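Local coordinates for protein A6 homolog (Fowlpox virus, PDB 6BR8), which binds phospholipids in several pockets and probably plays an essential role in the transition from immature to mature virion, at residues K26-E31 / Y35-E40; F162-A167 / E209-T214; T171-E176 / R197-N202. One frame throughout, in Å; residues are numbered along the deposited sequence.

Contact 1 of 3, residues K26-E31 / Y35-E40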
loop_
_atom_site.group_PDB
_atom_site.type_symbol
_atom_site.label_atom_id
_atom_site.label_comp_id
_atom_site.label_asym_id
_atom_site.label_seq_id
_atom_site.Cartn_x
_atom_site.Cartn_y
_atom_site.Cartn_z
ATOM N N LYS A 26 2.091 -16.793 -3.335
ATOM C CA LYS A 26 1.053 -17.012 -4.335
ATOM C C LYS A 26 1.091 -18.442 -4.863
ATOM O O LYS A 26 0.079 -19.155 -4.862
ATOM C CB LYS A 26 1.230 -16.021 -5.488
ATOM N N SER A 27 2.268 -18.877 -5.312
ATOM C CA SER A 27 2.406 -20.139 -6.022
ATOM C C SER A 27 2.740 -21.271 -5.062
ATOM O O SER A 27 3.427 -22.229 -5.433
ATOM C CB SER A 27 3.489 -20.021 -7.094
ATOM O OG SER A 27 4.778 -20.142 -6.516
ATOM N N ALA A 28 2.261 -21.167 -3.830
ATOM C CA ALA A 28 2.466 -22.184 -2.811
ATOM C C ALA A 28 1.220 -23.050 -2.673
ATOM O O ALA A 28 0.092 -22.584 -2.854
ATOM C CB ALA A 28 2.821 -21.548 -1.463
ATOM N N ASN A 29 1.442 -24.320 -2.335
ATOM C CA ASN A 29 0.383 -25.319 -2.425
ATOM C C ASN A 29 -0.693 -25.117 -1.363
ATOM O O ASN A 29 -1.853 -25.488 -1.586
ATOM C CB ASN A 29 0.986 -26.722 -2.318
ATOM N N ASN A 30 -0.337 -24.553 -0.210
ATOM C CA ASN A 30 -1.302 -24.365 0.867
ATOM C C ASN A 30 -0.760 -23.350 1.860
ATOM O O ASN A 30 0.300 -22.748 1.666
ATOM C CB ASN A 30 -1.616 -25.676 1.586
ATOM C CG ASN A 30 -0.381 -26.326 2.168
ATOM O OD1 ASN A 30 0.128 -25.904 3.208
ATOM N ND2 ASN A 30 0.103 -27.366 1.504
ATOM N N GLU A 31 -1.498 -23.207 2.957
ATOM C CA GLU A 31 -1.195 -22.212 3.976
ATOM C C GLU A 31 0.117 -22.525 4.687
ATOM O O GLU A 31 1.013 -21.672 4.789
ATOM C CB GLU A 31 -2.366 -22.171 4.953
ATOM C CG GLU A 31 -2.089 -21.650 6.322
ATOM C CD GLU A 31 -3.359 -21.103 6.910
ATOM O OE1 GLU A 31 -3.298 -20.308 7.855
ATOM O OE2 GLU A 31 -4.432 -21.465 6.391
ATOM N N TYR A 35 3.242 -20.197 5.300
ATOM C CA TYR A 35 3.693 -19.844 6.642
ATOM C C TYR A 35 5.171 -20.152 6.830
ATOM O O TYR A 35 5.888 -19.376 7.468
ATOM C CB TYR A 35 2.845 -20.566 7.691
ATOM C CG TYR A 35 3.296 -20.346 9.122
ATOM C CD1 TYR A 35 2.662 -19.409 9.928
ATOM C CD2 TYR A 35 4.314 -21.111 9.688
ATOM C CE1 TYR A 35 3.060 -19.199 11.232
ATOM C CE2 TYR A 35 4.708 -20.916 10.996
ATOM C CZ TYR A 35 4.080 -19.959 11.760
ATOM O OH TYR A 35 4.475 -19.767 13.062
ATOM N N LYS A 36 5.630 -21.287 6.307
ATOM C CA LYS A 36 7.059 -21.540 6.216
ATOM C C LYS A 36 7.760 -20.419 5.452
ATOM O O LYS A 36 8.801 -19.927 5.901
ATOM C CB LYS A 36 7.282 -22.921 5.572
ATOM N N ILE A 37 7.196 -19.990 4.320
ATOM C CA ILE A 37 7.822 -18.958 3.493
ATOM C C ILE A 37 7.955 -17.640 4.248
ATOM O O ILE A 37 8.986 -16.960 4.163
ATOM C CB ILE A 37 7.027 -18.788 2.190
ATOM C CG1 ILE A 37 7.158 -20.060 1.353
ATOM C CG2 ILE A 37 7.523 -17.583 1.401
ATOM C CD1 ILE A 37 6.428 -20.034 0.025
ATOM N N LEU A 38 6.935 -17.266 5.014
ATOM C CA LEU A 38 7.031 -16.044 5.793
ATOM C C LEU A 38 8.066 -16.175 6.917
ATOM O O LEU A 38 8.887 -15.275 7.123
ATOM C CB LEU A 38 5.644 -15.661 6.312
ATOM C CG LEU A 38 4.707 -15.117 5.238
ATOM C CD1 LEU A 38 3.264 -15.326 5.621
ATOM C CD2 LEU A 38 5.034 -13.648 4.979
HETATM N N MSE A 39 8.053 -17.293 7.641
HETATM C CA MSE A 39 9.042 -17.524 8.711
HETATM C C MSE A 39 10.485 -17.604 8.223
HETATM O O MSE A 39 11.403 -17.174 8.917
HETATM C CB MSE A 39 8.768 -18.807 9.500
HETATM C CG MSE A 39 7.478 -18.877 10.282
HETATM SE SE MSE A 39 7.487 -17.687 11.842
HETATM C CE MSE A 39 9.214 -18.147 12.704
ATOM N N GLU A 40 10.712 -18.173 7.040
ATOM C CA GLU A 40 12.088 -18.227 6.565
ATOM C C GLU A 40 12.603 -16.839 6.213
ATOM O O GLU A 40 13.820 -16.613 6.213
#
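E31 and Y35 meet through the backbone. The O of E31 accepts a hydrogen bond from the N of Y35, one helical turn further on. E31 is already helical, so this is a bond of the first turn of helix 31-40. The O-to-N distance is 2.7 Å, and the N-H...O angle is 152°. The CB of Y35 rests 3.6 Å from the same O of E31. From there the ring leads away from segment 26-31. Its CG is anti to the backbone N (chi1 176°), and the ring makes a cation-pi contact with K112 of helix 112-120. The side chain of E31 also touches K112.

The arrangement is a short loop connecting two helices. Helix 5-26 ends, S27 leaves the helical conformation, and N30 takes the N-cap position of helix 31-40. The OD1 of N30 caps the N of Q33, in the first turn of the new helix.

A28 and I37 make a second, apolar touch across the bend. The CB of A28 meets the CD1 of I37 at 4.2 Å. The chain of I37 is extended at its outer torsion (chi2 -180°), which carries CD1 out to the loop. I37 also packs on L24 and I25 of helix 5-26. Next to it, the buried L38 touches a bound phosphatidylethanolamine.

Contact 2 of 3, residues F162-A167 / E209-T214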
loop_
_atom_site.group_PDB
_atom_site.type_symbol
_atom_site.label_atom_id
_atom_site.label_comp_id
_atom_site.label_asym_id
_atom_site.label_seq_id
_atom_site.Cartn_x
_atom_site.Cartn_y
_atom_site.Cartn_z
ATOM N N PHE A 162 -11.541 -1.989 -13.416
ATOM C CA PHE A 162 -10.170 -2.305 -13.805
ATOM C C PHE A 162 -10.066 -2.564 -15.305
ATOM O O PHE A 162 -9.142 -2.074 -15.961
ATOM C CB PHE A 162 -9.678 -3.513 -12.998
ATOM C CG PHE A 162 -8.291 -3.975 -13.353
ATOM N N SER A 163 -11.030 -3.296 -15.869
ATOM C CA SER A 163 -11.033 -3.561 -17.298
ATOM C C SER A 163 -11.132 -2.279 -18.114
ATOM O O SER A 163 -10.495 -2.161 -19.166
ATOM C CB SER A 163 -12.196 -4.487 -17.644
ATOM O OG SER A 163 -11.851 -5.819 -17.335
ATOM N N GLU A 164 -11.959 -1.323 -17.680
ATOM C CA GLU A 164 -12.161 -0.136 -18.504
ATOM C C GLU A 164 -10.958 0.789 -18.470
ATOM O O GLU A 164 -10.603 1.364 -19.504
ATOM C CB GLU A 164 -13.409 0.624 -18.064
ATOM C CG GLU A 164 -14.686 -0.129 -18.364
ATOM C CD GLU A 164 -15.908 0.617 -17.928
ATOM O OE1 GLU A 164 -15.754 1.510 -17.068
ATOM O OE2 GLU A 164 -17.012 0.302 -18.440
ATOM N N ILE A 165 -10.335 0.936 -17.296
ATOM C CA ILE A 165 -9.105 1.695 -17.168
ATOM C C ILE A 165 -8.004 1.032 -17.988
ATOM O O ILE A 165 -7.182 1.711 -18.630
ATOM C CB ILE A 165 -8.734 1.818 -15.671
ATOM C CG1 ILE A 165 -9.763 2.664 -14.911
ATOM C CG2 ILE A 165 -7.360 2.447 -15.492
ATOM C CD1 ILE A 165 -9.466 2.808 -13.418
HETATM N N MSE A 166 -7.980 -0.296 -17.989
HETATM C CA MSE A 166 -6.971 -1.035 -18.732
HETATM C C MSE A 166 -7.069 -0.791 -20.215
HETATM O O MSE A 166 -6.030 -0.590 -20.880
HETATM C CB MSE A 166 -7.140 -2.525 -18.459
HETATM C CG MSE A 166 -6.058 -3.336 -19.159
HETATM SE SE MSE A 166 -6.241 -5.236 -18.674
HETATM C CE MSE A 166 -5.419 -5.142 -16.885
ATOM N N ALA A 167 -8.286 -0.809 -20.750
ATOM C CA ALA A 167 -8.522 -0.604 -22.171
ATOM C C ALA A 167 -8.170 0.821 -22.562
ATOM O O ALA A 167 -7.527 1.054 -23.586
ATOM C CB ALA A 167 -9.971 -0.911 -22.518
ATOM N N GLU A 209 -10.235 11.042 -12.443
ATOM C CA GLU A 209 -11.364 11.953 -12.545
ATOM C C GLU A 209 -12.487 11.344 -13.368
ATOM O O GLU A 209 -13.662 11.466 -13.010
ATOM C CB GLU A 209 -10.920 13.279 -13.142
ATOM C CG GLU A 209 -9.827 13.930 -12.340
ATOM C CD GLU A 209 -10.282 14.312 -10.939
ATOM O OE1 GLU A 209 -11.387 14.874 -10.780
ATOM O OE2 GLU A 209 -9.528 14.056 -9.984
ATOM N N LYS A 210 -12.152 10.664 -14.460
ATOM C CA LYS A 210 -13.215 10.107 -15.278
ATOM C C LYS A 210 -14.045 9.092 -14.516
ATOM O O LYS A 210 -15.234 8.956 -14.779
ATOM C CB LYS A 210 -12.666 9.435 -16.523
ATOM C CG LYS A 210 -12.593 10.339 -17.710
ATOM C CD LYS A 210 -12.505 9.554 -19.000
ATOM C CE LYS A 210 -11.242 8.744 -19.052
ATOM N NZ LYS A 210 -11.460 7.450 -19.758
ATOM N N HIS A 211 -13.428 8.377 -13.569
ATOM C CA HIS A 211 -13.986 7.184 -12.953
ATOM C C HIS A 211 -14.190 7.372 -11.472
ATOM O O HIS A 211 -14.411 6.388 -10.753
ATOM C CB HIS A 211 -13.066 5.991 -13.217
ATOM C CG HIS A 211 -13.203 5.459 -14.606
ATOM N ND1 HIS A 211 -12.133 5.294 -15.450
ATOM C CD2 HIS A 211 -14.293 5.058 -15.296
ATOM C CE1 HIS A 211 -12.559 4.805 -16.602
ATOM N NE2 HIS A 211 -13.868 4.648 -16.530
ATOM N N LYS A 212 -14.108 8.619 -11.002
ATOM C CA LYS A 212 -14.134 8.845 -9.566
ATOM C C LYS A 212 -15.421 8.320 -8.935
ATOM O O LYS A 212 -15.379 7.704 -7.864
ATOM C CB LYS A 212 -13.973 10.341 -9.265
ATOM C CG LYS A 212 -13.533 10.595 -7.839
ATOM C CD LYS A 212 -13.944 11.982 -7.388
ATOM C CE LYS A 212 -13.271 12.313 -6.057
ATOM N NZ LYS A 212 -13.507 13.743 -5.714
ATOM N N THR A 213 -16.567 8.551 -9.560
ATOM C CA THR A 213 -17.840 8.222 -8.919
ATOM C C THR A 213 -17.960 6.712 -8.712
ATOM O O THR A 213 -18.235 6.232 -7.606
ATOM C CB THR A 213 -18.990 8.774 -9.765
ATOM O OG1 THR A 213 -18.743 10.162 -10.041
ATOM C CG2 THR A 213 -20.344 8.673 -9.033
ATOM N N THR A 214 -17.667 5.940 -9.748
ATOM C CA THR A 214 -17.543 4.500 -9.575
ATOM C C THR A 214 -16.566 4.132 -8.465
ATOM O O THR A 214 -16.866 3.296 -7.613
ATOM C CB THR A 214 -17.110 3.876 -10.885
ATOM O OG1 THR A 214 -18.129 4.165 -11.857
ATOM C CG2 THR A 214 -16.946 2.360 -10.695
#
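The junction between helices 197-210 and 212-225 carries H211, whose ring reaches across to E164 and I165 on helix 156-170. H211 is the first residue to leave the helical conformation after helix 197-210. It also holds the N-cap position of helix 212-225. Its CB points toward helix 156-170, and the imidazole meets E164 and I165 there. It buries more surface here than either of its partners.

I165 makes the broader touch, with two carbons near the ring. Its CG1 lies 3.6 Å from ND1 of H211 and 3.9 Å from CE1 of the same ring. Its CD1 comes to 4.2 Å from ND1 of H211. The ethyl branch of I165 is extended (chi2 179°), and the two side chains run antiparallel alongside one another. The methylene and methyl carbons do the touching, so this is van der Waals contact.

E164 meets the other ring nitrogen. Its OE1 is 3.7 Å from NE2 of H211, too far for a hydrogen bond. The carboxylate and imidazole planes are 31° apart. An extended chain beyond CG (chi2 180°) brings the acid to this position. Its negative charge could still favour a protonated ring. The CB of K210 lies over one face of the imidazole, offset toward the rim.

L161, on the same helix as E164 and I165, touches both H211 and T214. K210 packs on S168 further along helix 156-170. K212 forms a salt bridge with D242, tying helix 212-225 to helix 237-249, while E209 touches a bound phosphatidylglycerol.

Contact 3 of 3, residues T171-E176 / R197-N202. With PGV ((1R)-2-{[{[(2S)-2,3-dihydroxypropyl]oxy}(hydroxy)phosphoryl]oxy}-1-[(palmitoyloxy)methyl]ethyl (11E)-octadec-11-enoate), chain F.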
loop_
_atom_site.group_PDB
_atom_site.type_symbol
_atom_site.label_atom_id
_atom_site.label_comp_id
_atom_site.label_asym_id
_atom_site.label_seq_id
_atom_site.Cartn_x
_atom_site.Cartn_y
_atom_site.Cartn_z
ATOM N N THR A 171 -5.089 2.510 -25.264
ATOM C CA THR A 171 -5.289 3.456 -26.357
ATOM C C THR A 171 -4.408 4.690 -26.237
ATOM O O THR A 171 -4.480 5.558 -27.113
ATOM C CB THR A 171 -6.737 3.937 -26.417
ATOM O OG1 THR A 171 -6.958 4.829 -25.320
ATOM C CG2 THR A 171 -7.704 2.777 -26.327
ATOM N N LYS A 172 -3.624 4.804 -25.158
ATOM C CA LYS A 172 -2.742 5.939 -24.924
ATOM C C LYS A 172 -1.273 5.568 -24.887
ATOM O O LYS A 172 -0.444 6.469 -24.920
ATOM C CB LYS A 172 -3.062 6.636 -23.589
ATOM C CG LYS A 172 -4.451 7.211 -23.468
ATOM C CD LYS A 172 -4.779 7.439 -22.026
ATOM C CE LYS A 172 -6.226 7.859 -21.832
ATOM N NZ LYS A 172 -6.286 9.106 -21.015
ATOM N N VAL A 173 -0.941 4.282 -24.772
ATOM C CA VAL A 173 0.406 3.770 -24.532
ATOM C C VAL A 173 0.498 2.423 -25.232
ATOM O O VAL A 173 -0.339 1.549 -24.991
ATOM C CB VAL A 173 0.705 3.575 -23.031
ATOM C CG1 VAL A 173 2.021 2.863 -22.861
ATOM C CG2 VAL A 173 0.724 4.871 -22.268
ATOM N N SER A 174 1.511 2.206 -26.069
ATOM C CA SER A 174 1.531 0.931 -26.785
ATOM C C SER A 174 2.184 -0.123 -25.909
ATOM O O SER A 174 3.404 -0.189 -25.794
ATOM C CB SER A 174 2.238 1.038 -28.123
ATOM O OG SER A 174 2.545 -0.275 -28.558
ATOM N N VAL A 175 1.361 -0.964 -25.293
ATOM C CA VAL A 175 1.867 -1.975 -24.378
ATOM C C VAL A 175 2.705 -3.008 -25.130
ATOM O O VAL A 175 3.680 -3.544 -24.582
ATOM C CB VAL A 175 0.679 -2.594 -23.609
ATOM C CG1 VAL A 175 1.105 -3.811 -22.806
ATOM C CG2 VAL A 175 0.043 -1.548 -22.694
ATOM N N GLU A 176 2.382 -3.275 -26.400
ATOM C CA GLU A 176 3.237 -4.156 -27.193
ATOM C C GLU A 176 4.636 -3.566 -27.353
ATOM O O GLU A 176 5.640 -4.277 -27.206
ATOM C CB GLU A 176 2.610 -4.420 -28.565
ATOM C CG GLU A 176 1.535 -5.505 -28.601
ATOM C CD GLU A 176 0.126 -4.970 -28.856
ATOM O OE1 GLU A 176 -0.663 -5.699 -29.497
ATOM O OE2 GLU A 176 -0.197 -3.837 -28.417
ATOM N N ARG A 197 7.286 11.122 -16.728
ATOM C CA ARG A 197 6.537 11.550 -15.549
ATOM C C ARG A 197 5.251 12.270 -15.916
ATOM O O ARG A 197 4.165 11.865 -15.489
ATOM C CB ARG A 197 7.386 12.477 -14.680
ATOM C CG ARG A 197 7.912 11.855 -13.417
ATOM C CD ARG A 197 8.493 12.887 -12.417
ATOM N NE ARG A 197 9.372 13.917 -12.999
ATOM C CZ ARG A 197 10.615 13.714 -13.436
ATOM N NH1 ARG A 197 11.139 12.495 -13.419
ATOM N NH2 ARG A 197 11.330 14.734 -13.917
ATOM N N GLU A 198 5.358 13.380 -16.637
ATOM C CA GLU A 198 4.187 14.222 -16.853
ATOM C C GLU A 198 3.047 13.444 -17.514
ATOM O O GLU A 198 1.878 13.651 -17.172
ATOM C CB GLU A 198 4.571 15.449 -17.688
ATOM C CG GLU A 198 3.440 16.469 -17.934
ATOM C CD GLU A 198 3.905 17.694 -18.734
ATOM O OE1 GLU A 198 5.090 17.726 -19.124
ATOM O OE2 GLU A 198 3.079 18.598 -18.994
HETATM N N MSE A 199 3.359 12.566 -18.466
HETATM C CA MSE A 199 2.317 11.768 -19.118
HETATM C C MSE A 199 1.630 10.742 -18.206
HETATM O O MSE A 199 0.404 10.674 -18.170
HETATM C CB MSE A 199 2.853 11.014 -20.314
HETATM C CG MSE A 199 1.707 10.498 -21.149
HETATM SE SE MSE A 199 2.253 9.152 -22.436
HETATM C CE MSE A 199 2.125 7.664 -21.145
ATOM N N TYR A 200 2.411 9.936 -17.481
ATOM C CA TYR A 200 1.776 8.916 -16.661
ATOM C C TYR A 200 0.982 9.592 -15.559
ATOM O O TYR A 200 -0.095 9.107 -15.188
ATOM C CB TYR A 200 2.796 7.941 -16.080
ATOM C CG TYR A 200 3.209 6.908 -17.085
ATOM C CD1 TYR A 200 2.374 5.855 -17.407
ATOM C CD2 TYR A 200 4.430 6.995 -17.735
ATOM C CE1 TYR A 200 2.751 4.908 -18.359
ATOM C CE2 TYR A 200 4.800 6.059 -18.666
ATOM C CZ TYR A 200 3.960 5.016 -18.970
ATOM O OH TYR A 200 4.327 4.058 -19.889
ATOM N N LYS A 201 1.471 10.723 -15.059
ATOM C CA LYS A 201 0.692 11.393 -14.033
ATOM C C LYS A 201 -0.592 11.977 -14.606
ATOM O O LYS A 201 -1.633 11.872 -13.961
ATOM C CB LYS A 201 1.527 12.461 -13.322
ATOM C CG LYS A 201 2.590 11.847 -12.378
ATOM C CD LYS A 201 3.469 12.909 -11.663
ATOM C CE LYS A 201 4.583 13.438 -12.588
ATOM N NZ LYS A 201 5.251 14.720 -12.160
ATOM N N ASN A 202 -0.547 12.581 -15.801
ATOM C CA ASN A 202 -1.778 13.044 -16.440
ATOM C C ASN A 202 -2.699 11.870 -16.760
ATOM O O ASN A 202 -3.922 11.997 -16.684
ATOM C CB ASN A 202 -1.467 13.826 -17.724
ATOM C CG ASN A 202 -1.297 15.304 -17.476
ATOM O OD1 ASN A 202 -1.229 15.751 -16.331
ATOM N ND2 ASN A 202 -1.233 16.077 -18.549
HETATM C C01 PGV F . -3.886 17.301 -8.354
HETATM C C02 PGV F . -2.593 17.684 -9.258
HETATM C C03 PGV F . -2.851 17.175 -10.700
HETATM C C04 PGV F . -4.144 19.328 -12.929
HETATM C C05 PGV F . -5.309 19.311 -11.894
HETATM C C06 PGV F . -6.386 20.408 -12.264
HETATM O O01 PGV F . -1.476 17.031 -8.692
HETATM O O02 PGV F . -2.010 14.882 -8.976
HETATM O O03 PGV F . -5.017 17.044 -9.195
HETATM O O04 PGV F . -6.312 15.497 -10.150
HETATM O O05 PGV F . -4.703 19.668 -10.666
HETATM O O06 PGV F . -5.715 21.627 -12.559
HETATM O O11 PGV F . -1.830 17.516 -11.600
HETATM O O12 PGV F . -3.011 19.921 -12.350
HETATM O O13 PGV F . -0.824 19.070 -13.431
HETATM O O14 PGV F . -0.771 19.850 -11.000
HETATM C C1 PGV F . -1.157 15.763 -9.118
HETATM C C2 PGV F . 0.203 15.452 -9.744
HETATM C C3 PGV F . 0.739 14.052 -9.428
HETATM C C4 PGV F . -0.096 12.919 -10.073
HETATM C C5 PGV F . 0.226 11.537 -9.491
HETATM C C6 PGV F . -0.994 10.910 -8.829
HETATM C C7 PGV F . -0.637 9.820 -7.811
HETATM C C8 PGV F . 0.538 8.904 -8.233
HETATM C C9 PGV F . 0.875 7.844 -7.137
HETATM C C10 PGV F . -0.136 7.876 -5.960
HETATM C C19 PGV F . -5.532 15.767 -9.237
HETATM C C20 PGV F . -5.171 14.700 -8.237
HETATM C C21 PGV F . -5.884 13.355 -8.525
HETATM C C22 PGV F . -6.584 12.874 -7.260
HETATM C C23 PGV F . -6.199 11.451 -6.830
HETATM C C24 PGV F . -6.821 11.126 -5.472
HETATM C C25 PGV F . -6.201 9.898 -4.813
HETATM C C26 PGV F . -7.156 9.202 -3.844
HETATM C C27 PGV F . -6.714 7.757 -3.494
HETATM C C28 PGV F . -7.080 7.374 -2.043
HETATM C C29 PGV F . -6.401 6.075 -1.524
HETATM C C30 PGV F . -6.210 6.088 0.024
HETATM C C31 PGV F . -6.312 4.699 0.721
HETATM C C32 PGV F . -7.220 4.732 1.990
HETATM C C33 PGV F . -8.575 3.994 1.823
HETATM C C34 PGV F . -9.691 4.643 2.662
#
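V173 meets M199 and Y200 through apolar contacts. It lies in the loop between helices 156-170 and 175-180, and its CB points toward helix 197-210. CG2 of V173 faces M199 and also nears the Y200 ring, while CG1 lies by the Y200 hydroxyl. CG2 of V173 is 3.3 Å from CE of the selenomethionine M199. That is tighter than usual van der Waals contact, and the exact spacing is doubtful. The bend of M199 at its last torsion (chi3 85°) turns CE back over the centre of the Y200 ring, 3.8 Å above its plane. This methyl covers one face of the ring, whereas V173 approaches it obliquely. The side chains of V173 and Y200 cross at about a right angle, with CG2 of V173 4.4 Å from CE1 of Y200. CG1 of V173 lies 3.9 Å from OH of Y200.

The OH of Y200 has its polar partner in OE2 of E192, outside both segments. S174 is the N-cap of helix 175-180, with its OG bonded to the N of D177.

Lipid contact comes from K201. Its aliphatic stem runs along an acyl chain of the bound phosphatidylglycerol. CB of K201 is 3.7 Å from the lipid C4, and CD of K201 is 3.7 Å from the lipid C3. This is hydrophobic contact by the methylenes of a charged residue. Helix 197-210 thus packs on the 171-176 loop with M199 and Y200 and lines the phosphatidylglycerol pocket with K201.

In the fold
The chain is the protein's C-terminal part, and all three contacts lie at its surface. Contact 1 stands apart, its centre about 34 Å from that of contact 2 and about 36 Å from that of contact 3. It is local in sequence and alone has a hydrogen bond between its segments. Contacts 2 and 3 have centres about 15 Å apart. Contact 3 uses the start of helix 197-210, contact 2 the junction at its end. They meet the following loop and helix 156-170, respectively. Contact 2 sets a histidine beside an acid and an isoleucine, with no bond between them; contact 3 is apolar. In each, one segment residue not touching across lines a phospholipid pocket.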